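Local coordinates for protein-tyrosine-phosphatase (Vibrio vulnificus, PDB 7DHF) that probably hydrolyses phosphotyrosine in proteins to tyrosine and phosphate, as a low-molecular-weight protein tyrosine phosphatase, at residues A[14-25]-A[65-73]. The protein carries 1 engineered substitution. Numbering follows the deposited sequence.
Sequences GNICRSPTGERV and VDVENHQSQ. With PO4 (phosphate ion), chain E.
His70 and Asn15 meet where the loop 65-73 lies against the phosphate-binding loop, an example of second-shell side chains bonded to the backbone of an anion-binding loop. His70 NE2 donates to Asn15 O (2.8 Å), which lies at the ring edge, while Pro20 CB sits almost centrally over one ring face, 3.5 Å from the His70 ring centroid, in a CH-pi contact. Asn15 turns its amide nearly perpendicular to that ring (83°). With CG anti to the backbone N (chi1 -163°), Asn15 OD1 accepts from Gln73 N in the carbonyl plane, on a lone pair, and Asn15 ND2 donates to Ser19 OG at 2.9 Å. Ser72 OG fastens the preceding carbonyl, Gly14 O. These bonds probably hold in place the P-loop of the low-molecular-weight phosphatase fold, where backbone amides of the loop and of the start of helix 18-29 surround a phosphate ion; Ser19 OG donates to PO4 O3 (2.6 Å), and Arg18, the predicted active-site arginine, grips the ion through NE to O2 and NH2 to O4. One helical turn beyond Pro20, Arg24 bends at chi2 (-64°) and lays its guanidinium edge against the loop: NH1 bonds Asp66 O and Glu68 O, and NH2 shares the latter. Glu23 OE2 fixes the group's rotation through a salt bridge to Arg24 NE (3.0 Å); Glu23 OE1 is hydrogen-bonded to Ser37. A water joins Glu23 OE2, Arg24 NH2 and His70 ND1.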
loop_
_atom_site.group_PDB
_atom_site.type_symbol
_atom_site.label_atom_id
_atom_site.label_comp_id
_atom_site.label_asym_id
_atom_site.label_seq_id
_atom_site.Cartn_x
_atom_site.Cartn_y
_atom_site.Cartn_z
ATOM N N GLY A 14 -5.837 6.546 2.792
ATOM C CA GLY A 14 -7.149 6.478 2.176
ATOM C C GLY A 14 -7.451 5.154 1.503
ATOM O O GLY A 14 -8.615 4.822 1.266
ATOM N N ASN A 15 -6.403 4.393 1.191
ATOM C CA ASN A 15 -6.529 3.136 0.454
ATOM C C ASN A 15 -7.179 3.349 -0.914
ATOM O O ASN A 15 -7.950 2.515 -1.393
ATOM C CB ASN A 15 -7.249 2.063 1.281
ATOM C CG ASN A 15 -7.051 0.646 0.738
ATOM O OD1 ASN A 15 -7.964 -0.179 0.793
ATOM N ND2 ASN A 15 -5.859 0.355 0.230
ATOM N N ILE A 16 -6.842 4.466 -1.559
ATOM C CA ILE A 16 -7.291 4.733 -2.925
ATOM C C ILE A 16 -6.161 5.066 -3.887
ATOM O O ILE A 16 -6.364 4.972 -5.113
ATOM C CB ILE A 16 -8.379 5.833 -2.973
ATOM C CG1 ILE A 16 -7.881 7.122 -2.309
ATOM C CG2 ILE A 16 -9.669 5.336 -2.331
ATOM C CD1 ILE A 16 -8.739 8.342 -2.604
ATOM N N CYS A 17 -4.972 5.454 -3.421
ATOM C CA CYS A 17 -3.887 5.841 -4.319
ATOM C C CYS A 17 -2.660 4.947 -4.153
ATOM O O CYS A 17 -2.461 4.015 -4.938
ATOM C CB CYS A 17 -3.516 7.313 -4.109
ATOM S SG CYS A 17 -4.806 8.483 -4.628
ATOM N N ARG A 18 -1.834 5.216 -3.139
ATOM C CA ARG A 18 -0.561 4.508 -3.005
ATOM C C ARG A 18 -0.769 3.052 -2.617
ATOM O O ARG A 18 -0.134 2.153 -3.180
ATOM C CB ARG A 18 0.311 5.181 -1.950
ATOM C CG ARG A 18 0.769 6.577 -2.288
ATOM C CD ARG A 18 1.252 7.280 -1.039
ATOM N NE ARG A 18 0.153 7.477 -0.098
ATOM C CZ ARG A 18 0.283 8.026 1.103
ATOM N NH1 ARG A 18 1.471 8.438 1.525
ATOM N NH2 ARG A 18 -0.780 8.162 1.884
ATOM N N SER A 19 -1.618 2.798 -1.625
ATOM C CA SER A 19 -1.676 1.448 -1.082
ATOM C C SER A 19 -2.308 0.454 -2.056
ATOM O O SER A 19 -1.809 -0.673 -2.162
ATOM C CB SER A 19 -2.304 1.412 0.318
ATOM O OG SER A 19 -3.554 2.063 0.376
ATOM N N PRO A 20 -3.366 0.802 -2.806
ATOM C CA PRO A 20 -3.804 -0.134 -3.857
ATOM C C PRO A 20 -2.770 -0.316 -4.952
ATOM O O PRO A 20 -2.616 -1.425 -5.478
ATOM C CB PRO A 20 -5.111 0.482 -4.378
ATOM C CG PRO A 20 -5.055 1.900 -3.989
ATOM C CD PRO A 20 -4.289 1.946 -2.695
ATOM N N THR A 21 -2.058 0.749 -5.320
ATOM C CA THR A 21 -1.002 0.616 -6.320
ATOM C C THR A 21 0.087 -0.327 -5.827
ATOM O O THR A 21 0.489 -1.256 -6.537
ATOM C CB THR A 21 -0.425 1.992 -6.663
ATOM O OG1 THR A 21 -1.454 2.825 -7.217
ATOM C CG2 THR A 21 0.711 1.871 -7.676
ATOM N N GLY A 22 0.567 -0.110 -4.601
ATOM C CA GLY A 22 1.583 -0.989 -4.047
ATOM C C GLY A 22 1.108 -2.424 -3.924
ATOM O O GLY A 22 1.869 -3.361 -4.175
ATOM N N GLU A 23 -0.153 -2.615 -3.529
ATOM C CA GLU A 23 -0.730 -3.956 -3.488
ATOM C C GLU A 23 -0.567 -4.663 -4.826
ATOM O O GLU A 23 -0.079 -5.795 -4.893
ATOM C CB GLU A 23 -2.215 -3.878 -3.119
ATOM C CG GLU A 23 -2.962 -5.215 -3.217
ATOM C CD GLU A 23 -4.469 -5.058 -3.246
ATOM O OE1 GLU A 23 -4.996 -4.193 -2.519
ATOM O OE2 GLU A 23 -5.127 -5.802 -4.006
ATOM N N ARG A 24 -1.000 -4.012 -5.907
ATOM C CA ARG A 24 -1.056 -4.681 -7.201
ATOM C C ARG A 24 0.322 -4.800 -7.840
ATOM O O ARG A 24 0.612 -5.801 -8.501
ATOM C CB ARG A 24 -2.041 -3.959 -8.120
ATOM C CG ARG A 24 -3.466 -3.903 -7.576
ATOM C CD ARG A 24 -4.092 -5.287 -7.432
ATOM N NE ARG A 24 -5.452 -5.214 -6.897
ATOM C CZ ARG A 24 -6.543 -4.998 -7.629
ATOM N NH1 ARG A 24 -6.453 -4.836 -8.943
ATOM N NH2 ARG A 24 -7.729 -4.942 -7.043
ATOM N N VAL A 25 1.187 -3.800 -7.655
ATOM C CA VAL A 25 2.562 -3.920 -8.135
ATOM C C VAL A 25 3.253 -5.091 -7.451
ATOM O O VAL A 25 3.878 -5.935 -8.104
ATOM C CB VAL A 25 3.328 -2.600 -7.929
ATOM C CG1 VAL A 25 4.816 -2.782 -8.234
ATOM C CG2 VAL A 25 2.742 -1.502 -8.804
ATOM N N VAL A 65 0.078 -2.934 -14.930
ATOM C CA VAL A 65 -0.340 -3.333 -13.592
ATOM C C VAL A 65 -1.816 -2.992 -13.450
ATOM O O VAL A 65 -2.220 -1.846 -13.684
ATOM C CB VAL A 65 0.502 -2.650 -12.497
ATOM C CG1 VAL A 65 -0.081 -2.929 -11.116
ATOM C CG2 VAL A 65 1.945 -3.129 -12.562
ATOM N N ASP A 66 -2.611 -3.986 -13.063
ATOM C CA ASP A 66 -4.063 -3.862 -12.997
ATOM C C ASP A 66 -4.468 -3.428 -11.593
ATOM O O ASP A 66 -4.282 -4.174 -10.627
ATOM C CB ASP A 66 -4.698 -5.201 -13.363
ATOM C CG ASP A 66 -6.215 -5.152 -13.382
ATOM O OD1 ASP A 66 -6.794 -4.154 -12.909
ATOM O OD2 ASP A 66 -6.831 -6.116 -13.884
ATOM N N VAL A 67 -5.029 -2.224 -11.485
ATOM C CA VAL A 67 -5.588 -1.713 -10.240
ATOM C C VAL A 67 -7.100 -1.514 -10.354
ATOM O O VAL A 67 -7.686 -0.717 -9.630
ATOM C CB VAL A 67 -4.859 -0.439 -9.768
ATOM C CG1 VAL A 67 -5.133 -0.167 -8.289
ATOM C CG2 VAL A 67 -3.359 -0.557 -10.007
ATOM N N GLU A 68 -7.735 -2.238 -11.269
ATOM C CA GLU A 68 -9.182 -2.236 -11.355
ATOM C C GLU A 68 -9.765 -3.133 -10.269
ATOM O O GLU A 68 -9.074 -3.963 -9.670
ATOM C CB GLU A 68 -9.626 -2.746 -12.726
ATOM C CG GLU A 68 -9.274 -1.818 -13.881
ATOM C CD GLU A 68 -10.209 -0.629 -13.985
ATOM O OE1 GLU A 68 -11.197 -0.576 -13.223
ATOM O OE2 GLU A 68 -9.958 0.252 -14.833
ATOM N N ASN A 69 -11.056 -2.948 -10.009
ATOM C CA ASN A 69 -11.792 -3.807 -9.087
ATOM C C ASN A 69 -11.210 -3.755 -7.679
ATOM O O ASN A 69 -11.234 -4.748 -6.949
ATOM C CB ASN A 69 -11.862 -5.243 -9.607
ATOM C CG ASN A 69 -12.364 -5.314 -11.032
ATOM O OD1 ASN A 69 -11.720 -5.896 -11.907
ATOM N ND2 ASN A 69 -13.512 -4.701 -11.280
ATOM N N HIS A 70 -10.680 -2.600 -7.296
ATOM C CA HIS A 70 -10.242 -2.371 -5.932
ATOM C C HIS A 70 -11.373 -1.738 -5.134
ATOM O O HIS A 70 -12.177 -0.968 -5.664
ATOM C CB HIS A 70 -9.035 -1.434 -5.913
ATOM C CG HIS A 70 -8.623 -1.016 -4.539
ATOM N ND1 HIS A 70 -8.009 -1.875 -3.654
ATOM C CD2 HIS A 70 -8.757 0.164 -3.889
ATOM C CE1 HIS A 70 -7.775 -1.240 -2.520
ATOM N NE2 HIS A 70 -8.217 -0.001 -2.637
ATOM N N GLN A 71 -11.434 -2.081 -3.849
ATOM C CA GLN A 71 -12.364 -1.463 -2.914
ATOM C C GLN A 71 -11.586 -1.042 -1.678
ATOM O O GLN A 71 -11.004 -1.887 -0.991
ATOM C CB GLN A 71 -13.480 -2.434 -2.525
ATOM C CG GLN A 71 -14.400 -2.822 -3.666
ATOM C CD GLN A 71 -15.425 -3.853 -3.245
ATOM O OE1 GLN A 71 -15.075 -4.930 -2.760
ATOM N NE2 GLN A 71 -16.699 -3.526 -3.414
ATOM N N SER A 72 -11.578 0.258 -1.397
ATOM C CA SER A 72 -10.902 0.766 -0.212
ATOM C C SER A 72 -11.494 0.143 1.048
ATOM O O SER A 72 -12.713 0.004 1.177
ATOM C CB SER A 72 -11.050 2.285 -0.149
ATOM O OG SER A 72 -10.583 2.797 1.086
ATOM N N GLN A 73 -10.619 -0.242 1.979
ATOM C CA GLN A 73 -11.056 -0.804 3.250
ATOM C C GLN A 73 -10.263 -0.185 4.393
ATOM O O GLN A 73 -9.129 0.271 4.222
ATOM C CB GLN A 73 -10.929 -2.335 3.288
ATOM C CG GLN A 73 -9.516 -2.862 3.492
ATOM C CD GLN A 73 -9.481 -4.373 3.581
ATOM O OE1 GLN A 73 -10.370 -4.992 4.168
ATOM N NE2 GLN A 73 -8.460 -4.977 2.989
HETATM P P PO4 E . -3.446 6.115 -0.040
HETATM O O1 PO4 E . -4.777 6.521 -0.638
HETATM O O2 PO4 E . -2.350 6.669 -0.921
HETATM O O3 PO4 E . -3.395 4.606 -0.030
HETATM O O4 PO4 E . -3.338 6.685 1.356
HETATM O O HOH W 1 -8.719 -2.955 0.131
HETATM O O HOH W 2 -7.692 -4.559 -4.204
#